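Local coordinates for Mlr7391 protein (Mesorhizobium loti, PDB 3HK4) that is of unproven function but belongs to the SnoaL-like, NTF2-like family and is putatively a polyketide cyclase, at residues A[28-33]-A[88-93]. Numbering follows the deposited sequence.
Sequences DFTELL and EGPYVN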
loop_
_atom_site.group_PDB
_atom_site.type_symbol
_atom_site.label_atom_id
_atom_site.label_comp_id
_atom_site.label_asym_id
_atom_site.label_seq_id
_atom_site.Cartn_x
_atom_site.Cartn_y
_atom_site.Cartn_z
ATOM N N ASP A 28 -3.782 12.010 23.673
ATOM C CA ASP A 28 -3.321 12.951 22.644
ATOM C C ASP A 28 -3.550 12.340 21.258
ATOM O O ASP A 28 -4.141 12.962 20.392
ATOM C CB ASP A 28 -1.855 13.285 22.881
ATOM C CG ASP A 28 -1.336 14.359 21.977
ATOM O OD1 ASP A 28 -2.089 15.281 21.639
ATOM O OD2 ASP A 28 -0.144 14.284 21.611
ATOM N N PHE A 29 -3.065 11.124 21.061
ATOM C CA PHE A 29 -3.184 10.398 19.777
ATOM C C PHE A 29 -4.632 10.314 19.336
ATOM O O PHE A 29 -4.942 10.574 18.186
ATOM C CB PHE A 29 -2.560 9.012 19.971
ATOM C CG PHE A 29 -2.553 8.146 18.760
ATOM C CD1 PHE A 29 -1.530 8.195 17.880
ATOM C CD2 PHE A 29 -3.551 7.209 18.561
ATOM C CE1 PHE A 29 -1.531 7.344 16.755
ATOM C CE2 PHE A 29 -3.562 6.380 17.453
ATOM C CZ PHE A 29 -2.527 6.451 16.564
ATOM N N THR A 30 -5.518 9.999 20.269
ATOM C CA THR A 30 -6.960 9.880 19.958
ATOM C C THR A 30 -7.538 11.214 19.533
ATOM O O THR A 30 -8.288 11.284 18.569
ATOM C CB THR A 30 -7.735 9.298 21.158
ATOM O OG1 THR A 30 -7.143 8.034 21.471
ATOM C CG2 THR A 30 -9.243 9.126 20.822
ATOM N N GLU A 31 -7.195 12.269 20.249
ATOM C CA GLU A 31 -7.699 13.585 19.920
ATOM C C GLU A 31 -7.221 14.001 18.537
ATOM O O GLU A 31 -7.959 14.579 17.754
ATOM C CB GLU A 31 -7.278 14.599 20.998
ATOM C CG GLU A 31 -8.042 14.420 22.317
ATOM C CD GLU A 31 -7.540 15.328 23.465
ATOM O OE1 GLU A 31 -6.648 16.189 23.246
ATOM O OE2 GLU A 31 -8.041 15.162 24.604
ATOM N N LEU A 32 -5.953 13.735 18.243
ATOM C CA LEU A 32 -5.433 14.026 16.941
ATOM C C LEU A 32 -6.178 13.265 15.847
ATOM O O LEU A 32 -6.568 13.856 14.802
ATOM C CB LEU A 32 -3.896 13.759 16.914
ATOM C CG LEU A 32 -3.019 14.750 17.635
ATOM C CD1 LEU A 32 -1.547 14.187 17.776
ATOM C CD2 LEU A 32 -2.998 16.065 16.918
ATOM N N LEU A 33 -6.451 11.991 16.065
ATOM C CA LEU A 33 -7.234 11.228 15.045
ATOM C C LEU A 33 -8.630 11.802 14.905
ATOM O O LEU A 33 -9.095 12.022 13.758
ATOM C CB LEU A 33 -7.336 9.737 15.348
ATOM C CG LEU A 33 -6.030 8.927 15.423
ATOM C CD1 LEU A 33 -6.357 7.414 15.502
ATOM C CD2 LEU A 33 -5.060 9.219 14.324
ATOM N N GLU A 88 -13.941 6.109 18.970
ATOM C CA GLU A 88 -14.298 5.922 20.354
ATOM C C GLU A 88 -13.098 5.392 21.097
ATOM O O GLU A 88 -12.413 4.479 20.632
ATOM C CB GLU A 88 -15.431 4.904 20.518
ATOM C CG GLU A 88 -16.841 5.424 20.244
ATOM C CD GLU A 88 -17.871 4.312 20.231
ATOM O OE1 GLU A 88 -17.534 3.142 20.566
ATOM O OE2 GLU A 88 -19.023 4.612 19.875
ATOM N N GLY A 89 -12.870 5.936 22.283
ATOM C CA GLY A 89 -11.775 5.527 23.125
ATOM C C GLY A 89 -11.068 6.777 23.591
ATOM O O GLY A 89 -11.587 7.872 23.443
ATOM N N PRO A 90 -9.853 6.636 24.071
ATOM C CA PRO A 90 -9.066 5.382 24.138
ATOM C C PRO A 90 -9.477 4.488 25.285
ATOM O O PRO A 90 -9.901 4.984 26.298
ATOM C CB PRO A 90 -7.652 5.870 24.423
ATOM C CG PRO A 90 -7.841 7.203 25.176
ATOM C CD PRO A 90 -9.132 7.796 24.641
ATOM N N TYR A 91 -9.274 3.190 25.120
ATOM C CA TYR A 91 -9.527 2.189 26.148
ATOM C C TYR A 91 -8.150 1.670 26.480
ATOM O O TYR A 91 -7.507 1.140 25.593
ATOM C CB TYR A 91 -10.380 1.041 25.602
ATOM C CG TYR A 91 -11.743 1.493 25.174
ATOM C CD1 TYR A 91 -12.750 1.643 26.098
ATOM C CD2 TYR A 91 -11.994 1.845 23.860
ATOM C CE1 TYR A 91 -13.994 2.111 25.733
ATOM C CE2 TYR A 91 -13.253 2.281 23.469
ATOM C CZ TYR A 91 -14.239 2.432 24.406
ATOM O OH TYR A 91 -15.493 2.870 24.048
ATOM N N VAL A 92 -7.688 1.802 27.725
ATOM C CA VAL A 92 -6.309 1.464 28.076
ATOM C C VAL A 92 -6.137 0.218 28.953
ATOM O O VAL A 92 -6.968 -0.104 29.792
ATOM C CB VAL A 92 -5.681 2.642 28.834
ATOM C CG1 VAL A 92 -4.258 2.298 29.397
ATOM C CG2 VAL A 92 -5.641 3.923 27.935
ATOM N N ASN A 93 -5.064 -0.530 28.730
ATOM C CA ASN A 93 -4.701 -1.623 29.662
ATOM C C ASN A 93 -3.227 -1.808 29.512
ATOM O O ASN A 93 -2.760 -2.121 28.419
ATOM C CB ASN A 93 -5.417 -2.933 29.358
ATOM C CG ASN A 93 -4.986 -4.065 30.264
ATOM O OD1 ASN A 93 -3.800 -4.303 30.410
ATOM N ND2 ASN A 93 -5.950 -4.797 30.826
#
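Thr30 lays the branched end of its side chain against the ring of Pro90, the two groups meeting at a slant. Thr30 OG1 sits 3.7 Å from both CB and CD of Pro90, while the methyl CG2 of Thr30 reaches 3.7 Å from the carbonyl O of Gly89 and 4.0 Å from Pro90 CD. This division of labour follows from the first torsion: CG2 is anti to the backbone N, and OG1 (chi1 -57°) lies beside that nitrogen, where the hydroxyl hydrogen-bonds to the carbonyl O of Ala26 one turn earlier. The hydroxyl can therefore face a hydrocarbon ring with its polar need already met inside the helix. Contacts of this kind illustrate how the NTF2-like fold seats a helix on its curved sheet: helix 22-34 rests on strand 80-93, an outermost strand within the chain, and Thr30 also touches Leu99 on the adjoining strand 96-107. A cis peptide bond joins Gly89 to Pro90, and the backbone of Gly89 adopts angles at which a side chain would jam against the preceding carbonyl. Replacing Thr30 by an alanine would probably leave a gap over the Pro90 ring and beside the Gly89 carbonyl. Ala26 packs against the same proline ring.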